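Local coordinates for putative hydrolase (Shewanella frigidimarina, PDB 3LHO), which probably acts as an iron-dependent dioxygenase of the 2-oxoadipate dioxygenase/decarboxylase family, converting 2-oxoadipate to 2-hydroxyglutarate, at residues 206-211 with 235-240; 77-82 with 95-100; 43-48 with 150-155; 192-197 with 210-215. All coordinates share one frame; numbering follows the deposited sequence. Where two conformers were deposited one is given.

Overall arrangement
All four contacts reach one mixed seven-stranded sheet. Interactions 1 and 3 are buried; interactions 2 and 4 are partly buried and run out to the surface. Interactions 1 and 2 pair antiparallel neighbours in different parts of the sheet, their centres about 20 Å apart. Interaction 3 packs a helix across strand 39-47, next to strand 93-99 of interaction 2. The two meet where Tyr152 reaches Ser97. Interaction 4 shares Gln210 and Ser211 with interaction 1 and ties a loop to the same strand. Backbone ladders dominate interactions 1 and 2. Interaction 3 relies on a stacked arginine, interaction 4 on two backbone bonds and a water. Interaction 1 alone includes a nickel ligand.

Interaction 1. Residues 206-211 with 235-240; sequences VLLEQS and EFARRY. With NI (nickel (II) ion), chain B.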
loop_
_atom_site.group_PDB
_atom_site.type_symbol
_atom_site.label_atom_id
_atom_site.label_comp_id
_atom_site.label_asym_id
_atom_site.label_seq_id
_atom_site.Cartn_x
_atom_site.Cartn_y
_atom_site.Cartn_z
ATOM N N VAL A 206 -0.408 -2.983 -22.395
ATOM C CA VAL A 206 -0.598 -1.793 -21.560
ATOM C C VAL A 206 0.584 -1.576 -20.625
ATOM O O VAL A 206 0.513 -0.747 -19.700
ATOM C CB VAL A 206 -1.959 -1.817 -20.782
ATOM C CG1 VAL A 206 -3.139 -1.852 -21.794
ATOM C CG2 VAL A 206 -2.059 -2.989 -19.797
ATOM N N LEU A 207 1.660 -2.330 -20.882
ATOM C CA LEU A 207 2.988 -2.131 -20.283
ATOM C C LEU A 207 3.092 -2.459 -18.775
ATOM O O LEU A 207 4.098 -2.143 -18.126
ATOM C CB LEU A 207 3.494 -0.717 -20.544
ATOM C CG LEU A 207 3.496 -0.259 -21.993
ATOM C CD1 LEU A 207 3.970 1.182 -22.030
ATOM C CD2 LEU A 207 4.358 -1.147 -22.886
ATOM N N LEU A 208 2.068 -3.112 -18.242
ATOM C CA LEU A 208 1.998 -3.422 -16.822
ATOM C C LEU A 208 1.084 -4.615 -16.586
ATOM O O LEU A 208 -0.042 -4.655 -17.084
ATOM C CB LEU A 208 1.512 -2.203 -16.006
ATOM C CG LEU A 208 1.347 -2.398 -14.488
ATOM C CD1 LEU A 208 2.691 -2.721 -13.882
ATOM C CD2 LEU A 208 0.747 -1.148 -13.790
ATOM N N GLU A 209 1.572 -5.587 -15.820
ATOM C CA GLU A 209 0.750 -6.718 -15.394
ATOM C C GLU A 209 0.860 -6.851 -13.904
ATOM O O GLU A 209 1.961 -6.781 -13.381
ATOM C CB GLU A 209 1.212 -8.020 -16.032
ATOM C CG GLU A 209 0.972 -8.128 -17.522
ATOM C CD GLU A 209 1.729 -9.307 -18.148
ATOM O OE1 GLU A 209 2.933 -9.487 -17.885
ATOM O OE2 GLU A 209 1.108 -10.068 -18.903
ATOM N N GLN A 210 -0.263 -7.067 -13.217
ATOM C CA GLN A 210 -0.254 -7.221 -11.767
ATOM C C GLN A 210 -1.148 -8.368 -11.348
ATOM O O GLN A 210 -2.110 -8.707 -12.040
ATOM C CB GLN A 210 -0.686 -5.925 -11.058
ATOM C CG GLN A 210 0.270 -4.749 -11.243
ATOM C CD GLN A 210 -0.164 -3.486 -10.496
ATOM O OE1 GLN A 210 -1.135 -2.845 -10.865
ATOM N NE2 GLN A 210 0.562 -3.131 -9.453
ATOM N N SER A 211 -0.791 -8.983 -10.228
ATOM C CA SER A 211 -1.599 -10.020 -9.612
ATOM C C SER A 211 -1.411 -9.871 -8.114
ATOM O O SER A 211 -0.529 -9.119 -7.683
ATOM C CB SER A 211 -1.120 -11.399 -10.087
ATOM O OG SER A 211 0.171 -11.658 -9.579
ATOM N N GLU A 235 1.242 -8.220 -3.559
ATOM C CA GLU A 235 1.066 -7.963 -4.979
ATOM C C GLU A 235 2.351 -8.288 -5.769
ATOM O O GLU A 235 3.430 -8.384 -5.186
ATOM C CB GLU A 235 0.704 -6.504 -5.147
ATOM C CG GLU A 235 0.165 -6.083 -6.522
ATOM C CD GLU A 235 -0.370 -4.639 -6.496
ATOM O OE1 GLU A 235 0.467 -3.702 -6.514
ATOM O OE2 GLU A 235 -1.615 -4.432 -6.446
ATOM N N PHE A 236 2.193 -8.474 -7.086
ATOM C CA PHE A 236 3.272 -8.864 -8.020
ATOM C C PHE A 236 3.099 -8.027 -9.257
ATOM O O PHE A 236 2.000 -7.878 -9.746
ATOM C CB PHE A 236 3.192 -10.376 -8.313
ATOM C CG PHE A 236 3.067 -11.196 -7.054
ATOM C CD1 PHE A 236 4.190 -11.620 -6.381
ATOM C CD2 PHE A 236 1.824 -11.459 -6.491
ATOM C CE1 PHE A 236 4.071 -12.302 -5.171
ATOM C CE2 PHE A 236 1.712 -12.155 -5.280
ATOM C CZ PHE A 236 2.829 -12.555 -4.628
ATOM N N ALA A 237 4.175 -7.431 -9.759
ATOM C CA ALA A 237 4.070 -6.577 -10.941
ATOM C C ALA A 237 5.209 -6.852 -11.920
ATOM O O ALA A 237 6.377 -6.943 -11.525
ATOM C CB ALA A 237 4.087 -5.069 -10.528
ATOM N N ARG A 238 4.853 -6.981 -13.197
ATOM C CA ARG A 238 5.805 -6.954 -14.270
ATOM C C ARG A 238 5.615 -5.671 -15.071
ATOM O O ARG A 238 4.534 -5.421 -15.561
ATOM C CB ARG A 238 5.634 -8.159 -15.190
ATOM C CG ARG A 238 6.658 -8.192 -16.329
ATOM C CD ARG A 238 6.705 -9.520 -17.062
ATOM N NE ARG A 238 7.515 -9.412 -18.287
ATOM C CZ ARG A 238 7.585 -10.335 -19.247
ATOM N NH1 ARG A 238 6.903 -11.466 -19.173
ATOM N NH2 ARG A 238 8.359 -10.125 -20.294
ATOM N N ARG A 239 6.687 -4.894 -15.231
ATOM C CA ARG A 239 6.661 -3.730 -16.103
ATOM C C ARG A 239 7.389 -3.949 -17.416
ATOM O O ARG A 239 8.366 -4.703 -17.481
ATOM C CB ARG A 239 7.282 -2.533 -15.396
ATOM C CG ARG A 239 6.532 -2.100 -14.165
ATOM C CD ARG A 239 7.324 -1.005 -13.422
ATOM N NE ARG A 239 6.555 -0.651 -12.249
ATOM C CZ ARG A 239 5.427 0.054 -12.272
ATOM N NH1 ARG A 239 4.939 0.576 -13.405
ATOM N NH2 ARG A 239 4.778 0.226 -11.151
ATOM N N TYR A 240 6.907 -3.255 -18.451
ATOM C CA TYR A 240 7.471 -3.330 -19.781
ATOM C C TYR A 240 8.042 -2.008 -20.258
ATOM O O TYR A 240 7.661 -0.931 -19.754
ATOM C CB TYR A 240 6.416 -3.827 -20.756
ATOM C CG TYR A 240 5.971 -5.248 -20.507
ATOM C CD1 TYR A 240 5.064 -5.553 -19.497
ATOM C CD2 TYR A 240 6.418 -6.288 -21.311
ATOM C CE1 TYR A 240 4.651 -6.854 -19.284
ATOM C CE2 TYR A 240 6.004 -7.573 -21.107
ATOM C CZ TYR A 240 5.121 -7.865 -20.104
ATOM O OH TYR A 240 4.703 -9.166 -19.914
HETATM NI NI NI B . 0.122 -1.644 -5.953
HETATM O O HOH W 1 4.085 -11.839 -17.787
HETATM O O HOH W 2 -0.208 -1.124 -7.894
HETATM O O HOH W 3 -2.234 -1.866 -6.443
HETATM O O HOH W 4 -0.557 0.547 -6.025
#
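This antiparallel strand pair lies at one edge of the main sheet, with 208-212 as the outermost strand, and carries one ligand of the metal site. Glu209 and Arg238 exchange two backbone bonds, Glu209 N to Arg238 O (3.0 Å) and Arg238 N to Glu209 O. Ser211 and Phe236 do the same. At the far end Tyr240 N reaches Leu207 O. Leu207 and Leu208 form a G1 bulge opposite Ser203.

On the face of Glu209 and Arg238, Tyr240 OH donates to Glu209 OE1 (2.7 Å). It arrives above the carboxylate plane, 55° out of it. Glu209 CG lies opposite its carbonyl carbon (chi1 -69°), and the extended chain then carries the acid to the edge of the tyrosine ring. Water 1 sits 2.6 Å from the same Glu209 OE1 and accepts from Arg238 NH1. Tyr240 OH also lies over one face of the Arg238 guanidinium. On this face Phe236 packs on helix 179-188.

On the other face Leu208 CD1 lies over one side of the Arg239 guanidinium, 4.0 Å from NH1. Asp40 forms a salt bridge with that guanidinium. Gln210 extends toward the metal. Its NE2 donates to water 2 (2.7 Å), a nickel ligand. Glu235 OE1 binds nickel at 2.2 Å and has Thr167 OG1 as a second partner. Gln210 therefore holds a metal-bound water from the second shell.

With His41, His165 and three waters, Glu235 completes six-fold coordination. Two histidines and one glutamate on strands of a sheet are typical of metal sites in the glyoxalase clan.

Interaction 2. Residues 77-82 with 95-100; sequences KKLIAK and FISELL
Ile80 and Glu98 lie side by side and point the same way from a hydrogen-bonded antiparallel pair. In one of two Ile80 conformers CG1 touches Glu98 CG, a contact that is less certain for that reason. The extended acid runs alongside the isoleucine, and Glu98 OE1 accepts from Leu54 N at the start of helix 54-62. A lysine in place of Glu98 would probably leave that amide without its acceptor and set a positive charge against the helix start. Lys82 and Ile96 share this face. Ile96 packs on helix 54-62, and Lys82 NZ pairs with Asp68 and Asp71.

The opposite face is mostly apolar. Leu79 and Leu99 cross at a slant, with Leu79 CD2 3.7 Å from Leu99 CD1. Leu99 CG is anti to its N (chi1 -170°), which carries CD1 over the Lys77 and Lys78 carbonyls; CD1 is 3.4 Å from Lys77 O. Both leucines rest on Tyr152 of helix 151-159. Further along, the Ala81 methyl meets the Phe95 ring, with CB 3.6 Å from CZ. The same Ala81 CB is also 3.6 Å from Ser97 CB. This non-hydrogen-bonded pair is close, its CA atoms 4.0 Å apart. Ser97 OG has its polar partner in helix 151-159.

The backbones supply five hydrogen bonds. Ile96 N to Lys82 O (2.9 Å) is straight, 180° at the hydrogen. Leu100 N to Lys78 O closes the other end. Lys78 and Leu79 both face Phe74, a G1 bulge toward strand 67-74. Strands 79-85 and 93-99 thus make an antiparallel beta hairpin, with helices packed on both faces.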
loop_
_atom_site.group_PDB
_atom_site.type_symbol
_atom_site.label_atom_id
_atom_site.label_comp_id
_atom_site.label_asym_id
_atom_site.label_seq_id
_atom_site.Cartn_x
_atom_site.Cartn_y
_atom_site.Cartn_z
ATOM N N LYS A 77 -12.766 6.725 -7.248
ATOM C CA LYS A 77 -12.408 6.432 -5.860
ATOM C C LYS A 77 -12.173 7.692 -5.016
ATOM O O LYS A 77 -11.916 7.581 -3.804
ATOM C CB LYS A 77 -11.165 5.544 -5.831
ATOM C CG LYS A 77 -11.423 4.050 -6.131
ATOM C CD LYS A 77 -10.100 3.326 -6.321
ATOM C CE LYS A 77 -10.236 1.818 -6.498
ATOM N NZ LYS A 77 -8.986 1.270 -7.144
ATOM N N LYS A 78 -12.220 8.859 -5.663
ATOM C CA LYS A 78 -12.055 10.179 -5.016
ATOM C C LYS A 78 -10.660 10.342 -4.414
ATOM O O LYS A 78 -10.490 10.683 -3.242
ATOM C CB LYS A 78 -13.156 10.435 -3.968
ATOM C CG LYS A 78 -14.598 10.239 -4.487
ATOM C CD LYS A 78 -14.866 10.999 -5.758
ATOM C CE LYS A 78 -16.294 10.708 -6.283
ATOM N NZ LYS A 78 -16.362 10.512 -7.771
ATOM N N LEU A 79 -9.658 10.036 -5.223
ATOM C CA LEU A 79 -8.273 9.976 -4.744
ATOM C C LEU A 79 -7.360 10.829 -5.607
ATOM O O LEU A 79 -7.570 10.930 -6.827
ATOM C CB LEU A 79 -7.731 8.554 -4.866
ATOM C CG LEU A 79 -8.313 7.393 -4.055
ATOM C CD1 LEU A 79 -7.533 6.085 -4.320
ATOM C CD2 LEU A 79 -8.293 7.745 -2.560
ATOM N N ILE A 80 -6.360 11.427 -4.965
ATOM C CA ILE A 80 -5.197 11.861 -5.726
ATOM C C ILE A 80 -3.984 11.108 -5.211
ATOM O O ILE A 80 -3.936 10.601 -4.074
ATOM C CB ILE A 80 -4.962 13.390 -5.739
ATOM C CG1 ILE A 80 -4.722 13.925 -4.324
ATOM C CG2 ILE A 80 -6.141 14.097 -6.449
ATOM C CD1 ILE A 80 -3.943 15.261 -4.298
ATOM N N ALA A 81 -2.995 10.966 -6.076
ATOM C CA ALA A 81 -1.812 10.237 -5.616
ATOM C C ALA A 81 -0.583 10.738 -6.342
ATOM O O ALA A 81 -0.659 11.454 -7.385
ATOM C CB ALA A 81 -1.988 8.716 -5.837
ATOM N N LYS A 82 0.553 10.331 -5.811
ATOM C CA LYS A 82 1.855 10.597 -6.444
ATOM C C LYS A 82 2.716 9.351 -6.209
ATOM O O LYS A 82 2.464 8.579 -5.229
ATOM C CB LYS A 82 2.566 11.795 -5.792
ATOM C CG LYS A 82 1.823 13.162 -5.751
ATOM C CD LYS A 82 2.566 14.224 -4.863
ATOM C CE LYS A 82 3.819 14.768 -5.480
ATOM N NZ LYS A 82 3.618 15.514 -6.787
ATOM N N PHE A 95 4.303 4.710 -3.674
ATOM C CA PHE A 95 3.043 5.204 -4.148
ATOM C C PHE A 95 2.241 5.671 -2.922
ATOM O O PHE A 95 2.014 4.869 -1.980
ATOM C CB PHE A 95 2.308 4.079 -4.840
ATOM C CG PHE A 95 1.040 4.510 -5.500
ATOM C CD1 PHE A 95 1.050 5.122 -6.752
ATOM C CD2 PHE A 95 -0.187 4.301 -4.840
ATOM C CE1 PHE A 95 -0.161 5.539 -7.370
ATOM C CE2 PHE A 95 -1.386 4.690 -5.418
ATOM C CZ PHE A 95 -1.381 5.320 -6.707
ATOM N N ILE A 96 1.849 6.947 -2.930
ATOM C CA ILE A 96 1.116 7.545 -1.794
ATOM C C ILE A 96 -0.142 8.194 -2.324
ATOM O O ILE A 96 -0.118 9.039 -3.232
ATOM C CB ILE A 96 1.947 8.525 -0.930
ATOM C CG1 ILE A 96 3.323 7.981 -0.554
ATOM C CG2 ILE A 96 1.118 8.943 0.333
ATOM C CD1 ILE A 96 4.208 9.030 0.249
ATOM N N SER A 97 -1.292 7.742 -1.813
ATOM C CA SER A 97 -2.558 8.349 -2.225
ATOM C C SER A 97 -3.243 9.012 -1.020
ATOM O O SER A 97 -2.856 8.780 0.140
ATOM C CB SER A 97 -3.459 7.309 -2.876
ATOM O OG SER A 97 -3.893 6.311 -1.958
ATOM N N GLU A 98 -4.178 9.911 -1.294
ATOM C CA GLU A 98 -4.986 10.519 -0.239
ATOM C C GLU A 98 -6.422 10.641 -0.713
ATOM O O GLU A 98 -6.654 11.045 -1.822
ATOM C CB GLU A 98 -4.482 11.902 0.204
ATOM C CG GLU A 98 -4.562 12.980 -0.798
ATOM C CD GLU A 98 -4.001 14.310 -0.294
ATOM O OE1 GLU A 98 -3.387 14.427 0.814
ATOM O OE2 GLU A 98 -4.128 15.241 -1.053
ATOM N N LEU A 99 -7.347 10.313 0.173
ATOM C CA LEU A 99 -8.760 10.439 -0.123
ATOM C C LEU A 99 -9.182 11.902 -0.036
ATOM O O LEU A 99 -8.808 12.627 0.873
ATOM C CB LEU A 99 -9.570 9.593 0.883
ATOM C CG LEU A 99 -11.082 9.391 0.617
ATOM C CD1 LEU A 99 -11.324 8.426 -0.526
ATOM C CD2 LEU A 99 -11.742 8.863 1.897
ATOM N N LEU A 100 -10.006 12.338 -0.984
ATOM C CA LEU A 100 -10.501 13.701 -0.955
ATOM C C LEU A 100 -11.772 13.739 -0.099
ATOM O O LEU A 100 -12.862 13.405 -0.553
ATOM C CB LEU A 100 -10.757 14.157 -2.392
ATOM C CG LEU A 100 -9.545 14.047 -3.334
ATOM C CD1 LEU A 100 -9.983 14.416 -4.736
ATOM C CD2 LEU A 100 -8.428 15.007 -2.878
#

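Interaction 3. Residues 43-48 with 150-155; sequences ALRTFN and SEYAAW
Tyr152 OH is gripped by both Thr46 N and Ser97 OG. The Thr46 N-H donates to it at 3.1 Å in a clearly bent bond. The contact is helix-on-sheet packing: the axis of helix 151-155 crosses strand 43-47 at 93°, with 9.0 Å between them. Tyr152 CG stands anti to the backbone N, which sends the ring from the helix down to the strand.

Arg45 comes the other way, sliding along one face of that ring. Its extended chain brings CD over the face, 4.0 Å from the ring centroid. The guanidinium then lies flat on the ring, centres 4.6 Å apart and planes at 16°. Trp155 meets the same guanidinium at its edge, with Trp155 CB 3.6 Å from Arg45 NH1. Arg45 NE binds a di(hydroxyethyl)ether molecule, probably from the crystallisation liquor. A phenylalanine in place of Tyr152 would probably leave Thr46 N and Ser97 OG without their shared partner.

Trp155 NE1 bonds Ser231 O. Thr46 points away from the helix, and its OG1 bonds Val52 O and Tyr161 OH. Phe47 has Ala153 CA at its ring edge, 4.1 Å from CE1. The helix start is capped by Ser150, whose OG accepts from Ala153 N at 3.0 Å and a nearly straight 173°.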
loop_
_atom_site.group_PDB
_atom_site.type_symbol
_atom_site.label_atom_id
_atom_site.label_comp_id
_atom_site.label_asym_id
_atom_site.label_seq_id
_atom_site.Cartn_x
_atom_site.Cartn_y
_atom_site.Cartn_z
ATOM N N ALA A 43 2.677 0.834 -1.165
ATOM C CA ALA A 43 1.528 1.744 -1.277
ATOM C C ALA A 43 1.117 2.178 0.112
ATOM O O ALA A 43 0.944 1.308 1.001
ATOM C CB ALA A 43 0.344 1.046 -1.971
ATOM N N LEU A 44 0.946 3.485 0.301
ATOM C CA LEU A 44 0.453 4.069 1.548
ATOM C C LEU A 44 -0.782 4.911 1.278
ATOM O O LEU A 44 -0.976 5.367 0.145
ATOM C CB LEU A 44 1.553 4.927 2.195
ATOM C CG LEU A 44 2.908 4.307 2.455
ATOM C CD1 LEU A 44 3.893 5.428 2.926
ATOM C CD2 LEU A 44 2.851 3.194 3.535
ATOM N N ARG A 45 -1.606 5.118 2.306
ATOM C CA ARG A 45 -2.901 5.798 2.154
ATOM C C ARG A 45 -3.059 6.851 3.229
ATOM O O ARG A 45 -2.556 6.685 4.310
ATOM C CB ARG A 45 -4.006 4.795 2.388
ATOM C CG ARG A 45 -4.051 3.696 1.332
ATOM C CD ARG A 45 -5.184 2.774 1.615
ATOM N NE ARG A 45 -5.470 1.948 0.452
ATOM C CZ ARG A 45 -6.501 1.119 0.320
ATOM N NH1 ARG A 45 -7.377 0.966 1.295
ATOM N NH2 ARG A 45 -6.654 0.438 -0.815
ATOM N N THR A 46 -3.823 7.898 2.964
ATOM C CA THR A 46 -4.138 8.881 4.016
ATOM C C THR A 46 -5.331 9.701 3.547
ATOM O O THR A 46 -5.976 9.325 2.538
ATOM C CB THR A 46 -2.938 9.778 4.360
ATOM O OG1 THR A 46 -3.215 10.518 5.572
ATOM C CG2 THR A 46 -2.608 10.727 3.222
ATOM N N PHE A 47 -5.676 10.742 4.305
ATOM C CA PHE A 47 -6.723 11.710 3.906
ATOM C C PHE A 47 -6.126 13.062 3.588
ATOM O O PHE A 47 -5.058 13.393 4.085
ATOM C CB PHE A 47 -7.718 11.894 5.052
ATOM C CG PHE A 47 -8.352 10.619 5.523
ATOM C CD1 PHE A 47 -9.334 10.019 4.804
ATOM C CD2 PHE A 47 -7.962 10.035 6.712
ATOM C CE1 PHE A 47 -9.935 8.851 5.239
ATOM C CE2 PHE A 47 -8.550 8.876 7.146
ATOM C CZ PHE A 47 -9.532 8.278 6.398
ATOM N N ASN A 48 -6.828 13.886 2.798
ATOM C CA ASN A 48 -6.342 15.235 2.490
ATOM C C ASN A 48 -6.595 16.267 3.640
ATOM O O ASN A 48 -7.092 17.387 3.441
ATOM C CB ASN A 48 -6.949 15.699 1.161
ATOM C CG ASN A 48 -8.416 15.991 1.298
ATOM O OD1 ASN A 48 -9.085 15.482 2.223
ATOM N ND2 ASN A 48 -8.913 16.858 0.453
ATOM N N SER A 150 -16.961 4.483 1.236
ATOM C CA SER A 150 -15.579 4.313 0.824
ATOM C C SER A 150 -14.873 3.177 1.547
ATOM O O SER A 150 -14.555 3.292 2.755
ATOM C CB SER A 150 -14.788 5.628 1.028
ATOM O OG SER A 150 -13.414 5.488 0.604
ATOM N N GLU A 151 -14.575 2.096 0.817
ATOM C CA GLU A 151 -13.733 1.014 1.389
ATOM C C GLU A 151 -12.370 1.554 1.818
ATOM O O GLU A 151 -11.790 1.139 2.839
ATOM C CB GLU A 151 -13.521 -0.109 0.370
ATOM C CG GLU A 151 -14.768 -0.975 0.146
ATOM C CD GLU A 151 -14.582 -1.948 -1.008
ATOM O OE1 GLU A 151 -13.528 -2.624 -1.049
ATOM O OE2 GLU A 151 -15.483 -2.027 -1.877
ATOM N N TYR A 152 -11.828 2.453 1.004
ATOM C CA TYR A 152 -10.540 3.093 1.304
ATOM C C TYR A 152 -10.549 3.781 2.651
ATOM O O TYR A 152 -9.684 3.501 3.519
ATOM C CB TYR A 152 -10.247 4.099 0.181
ATOM C CG TYR A 152 -8.911 4.805 0.227
ATOM C CD1 TYR A 152 -8.648 5.792 1.203
ATOM C CD2 TYR A 152 -7.937 4.557 -0.754
ATOM C CE1 TYR A 152 -7.435 6.507 1.206
ATOM C CE2 TYR A 152 -6.714 5.238 -0.730
ATOM C CZ TYR A 152 -6.470 6.216 0.278
ATOM O OH TYR A 152 -5.256 6.944 0.334
ATOM N N ALA A 153 -11.536 4.671 2.844
ATOM C CA ALA A 153 -11.696 5.367 4.132
ATOM C C ALA A 153 -11.841 4.398 5.289
ATOM O O ALA A 153 -11.197 4.565 6.355
ATOM C CB ALA A 153 -12.931 6.341 4.085
ATOM N N ALA A 154 -12.650 3.348 5.094
ATOM C CA ALA A 154 -12.869 2.370 6.200
ATOM C C ALA A 154 -11.591 1.621 6.599
ATOM O O ALA A 154 -11.268 1.436 7.812
ATOM C CB ALA A 154 -13.981 1.369 5.794
ATOM N N TRP A 155 -10.812 1.250 5.585
ATOM C CA TRP A 155 -9.543 0.588 5.771
ATOM C C TRP A 155 -8.613 1.455 6.586
ATOM O O TRP A 155 -8.032 0.986 7.549
ATOM C CB TRP A 155 -8.880 0.220 4.427
ATOM C CG TRP A 155 -7.693 -0.673 4.576
ATOM C CD1 TRP A 155 -7.682 -2.050 4.522
ATOM C CD2 TRP A 155 -6.326 -0.266 4.802
ATOM N NE1 TRP A 155 -6.402 -2.516 4.715
ATOM C CE2 TRP A 155 -5.548 -1.442 4.864
ATOM C CE3 TRP A 155 -5.679 0.991 4.901
ATOM C CZ2 TRP A 155 -4.160 -1.409 5.074
ATOM C CZ3 TRP A 155 -4.314 1.029 5.095
ATOM C CH2 TRP A 155 -3.557 -0.169 5.167
#

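Interaction 4. Residues 192-197 with 210-215; sequences VLNSSG and QSSTMA
A chi1 of 52° sets Ser212 OG between its own N and carbonyl carbon, and there it lies 3.8 Å from Asn194 CB. In one of two modelled Asn194 conformers CG lies opposite its N (chi1 176°). That torsion turns the amide back over its own loop, where OD1 accepts from Ser196 N at 3.1 Å. The donor sits well above the carboxamide plane, 64° out of it. In that conformer this is an Asx turn.

Two backbone bonds join the segments. Asn194 N donates to Ser212 O at 2.8 Å. Met214 N donates to Val192 O at 3.0 Å and is nearly straight. They frame a single bridge between Leu193 and Thr213. Water 5 extends the link: it accepts from Ser212 N at 2.8 Å and lies 2.8 Å from Asn194 O. Thr213 O is buried by the contact and has no partner in the model.

The Leu193 side chain points away from the strand and packs on helix 179-188. Thr213 OG1 turns to Tyr234 N, and Ser212 OG bonds a glycerol, probably from the crystallisation liquor. At the exposed end the selenomethionine Met214 crosses Val192. The spacing of their side-chain carbons is too short to be trusted.

The loop after helix 179-188 is thus held by a single bridge, Leu193 with Thr213, and two backbone bonds beside strand 208-212, an outermost strand of the main sheet.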
loop_
_atom_site.group_PDB
_atom_site.type_symbol
_atom_site.label_atom_id
_atom_site.label_comp_id
_atom_site.label_asym_id
_atom_site.label_seq_id
_atom_site.Cartn_x
_atom_site.Cartn_y
_atom_site.Cartn_z
ATOM N N VAL A 192 -3.940 -18.710 -2.400
ATOM C CA VAL A 192 -5.039 -18.353 -3.284
ATOM C C VAL A 192 -4.889 -16.903 -3.741
ATOM O O VAL A 192 -4.568 -16.004 -2.964
ATOM C CB VAL A 192 -6.444 -18.612 -2.644
ATOM C CG1 VAL A 192 -6.598 -17.875 -1.343
ATOM C CG2 VAL A 192 -7.567 -18.244 -3.615
ATOM N N LEU A 193 -5.123 -16.699 -5.030
ATOM C CA LEU A 193 -4.980 -15.414 -5.664
ATOM C C LEU A 193 -6.302 -14.714 -5.806
ATOM O O LEU A 193 -7.339 -15.379 -5.924
ATOM C CB LEU A 193 -4.402 -15.631 -7.069
ATOM C CG LEU A 193 -3.067 -16.385 -7.074
ATOM C CD1 LEU A 193 -2.490 -16.462 -8.468
ATOM C CD2 LEU A 193 -2.048 -15.716 -6.136
ATOM N N ASN A 194 -6.288 -13.385 -5.811
ATOM C CA ASN A 194 -7.480 -12.630 -6.184
ATOM C C ASN A 194 -7.750 -12.858 -7.645
ATOM O O ASN A 194 -6.889 -12.602 -8.496
ATOM C CB ASN A 194 -7.349 -11.120 -5.965
ATOM C CG ASN A 194 -8.589 -10.349 -6.464
ATOM O OD1 ASN A 194 -9.721 -10.801 -6.296
ATOM N ND2 ASN A 194 -8.369 -9.206 -7.095
ATOM N N SER A 195 -8.949 -13.346 -7.955
ATOM C CA SER A 195 -9.294 -13.592 -9.348
ATOM C C SER A 195 -10.459 -12.735 -9.824
ATOM O O SER A 195 -11.003 -12.991 -10.880
ATOM C CB SER A 195 -9.538 -15.085 -9.618
ATOM O OG SER A 195 -10.429 -15.640 -8.681
ATOM N N SER A 196 -10.803 -11.685 -9.095
ATOM C CA SER A 196 -11.882 -10.815 -9.554
ATOM C C SER A 196 -11.629 -10.277 -10.946
ATOM O O SER A 196 -12.206 -10.773 -11.896
ATOM C CB SER A 196 -12.178 -9.676 -8.582
ATOM O OG SER A 196 -13.411 -9.940 -7.942
ATOM N N GLY A 197 -10.763 -9.289 -11.100
ATOM C CA GLY A 197 -10.505 -8.774 -12.459
ATOM C C GLY A 197 -9.882 -9.749 -13.465
ATOM O O GLY A 197 -9.387 -9.303 -14.486
ATOM N N GLN A 210 -0.263 -7.067 -13.217
ATOM C CA GLN A 210 -0.254 -7.221 -11.767
ATOM C C GLN A 210 -1.148 -8.368 -11.348
ATOM O O GLN A 210 -2.110 -8.707 -12.040
ATOM C CB GLN A 210 -0.686 -5.925 -11.058
ATOM C CG GLN A 210 0.270 -4.749 -11.243
ATOM C CD GLN A 210 -0.164 -3.486 -10.496
ATOM O OE1 GLN A 210 -1.135 -2.845 -10.865
ATOM N NE2 GLN A 210 0.562 -3.131 -9.453
ATOM N N SER A 211 -0.791 -8.983 -10.228
ATOM C CA SER A 211 -1.599 -10.020 -9.612
ATOM C C SER A 211 -1.411 -9.871 -8.114
ATOM O O SER A 211 -0.529 -9.119 -7.683
ATOM C CB SER A 211 -1.120 -11.399 -10.087
ATOM O OG SER A 211 0.171 -11.658 -9.579
ATOM N N SER A 212 -2.273 -10.511 -7.328
ATOM C CA SER A 212 -2.190 -10.443 -5.873
ATOM C C SER A 212 -2.779 -11.656 -5.195
ATOM O O SER A 212 -3.654 -12.326 -5.722
ATOM C CB SER A 212 -2.884 -9.178 -5.305
ATOM O OG SER A 212 -4.223 -9.030 -5.773
ATOM N N THR A 213 -2.299 -11.903 -3.984
ATOM C CA THR A 213 -2.933 -12.832 -3.090
ATOM C C THR A 213 -4.274 -12.272 -2.667
ATOM O O THR A 213 -4.553 -11.088 -2.798
ATOM C CB THR A 213 -2.085 -13.039 -1.825
ATOM O OG1 THR A 213 -1.902 -11.782 -1.166
ATOM C CG2 THR A 213 -0.749 -13.620 -2.176
HETATM N N MSE A 214 -5.135 -13.143 -2.167
HETATM C CA MSE A 214 -6.285 -12.673 -1.422
HETATM C C MSE A 214 -5.810 -12.151 -0.088
HETATM O O MSE A 214 -4.854 -12.679 0.466
HETATM C CB MSE A 214 -7.238 -13.816 -1.232
HETATM C CG MSE A 214 -8.161 -13.977 -2.440
HETATM SE SE MSE A 214 -9.709 -14.628 -1.600
HETATM C CE MSE A 214 -9.111 -16.308 -1.519
ATOM N N ALA A 215 -6.450 -11.094 0.400
ATOM C CA ALA A 215 -6.040 -10.467 1.658
ATOM C C ALA A 215 -6.087 -11.438 2.823
ATOM O O ALA A 215 -6.952 -12.326 2.903
ATOM C CB ALA A 215 -6.888 -9.199 1.947
HETATM O O HOH W 5 -4.290 -11.688 -8.947
#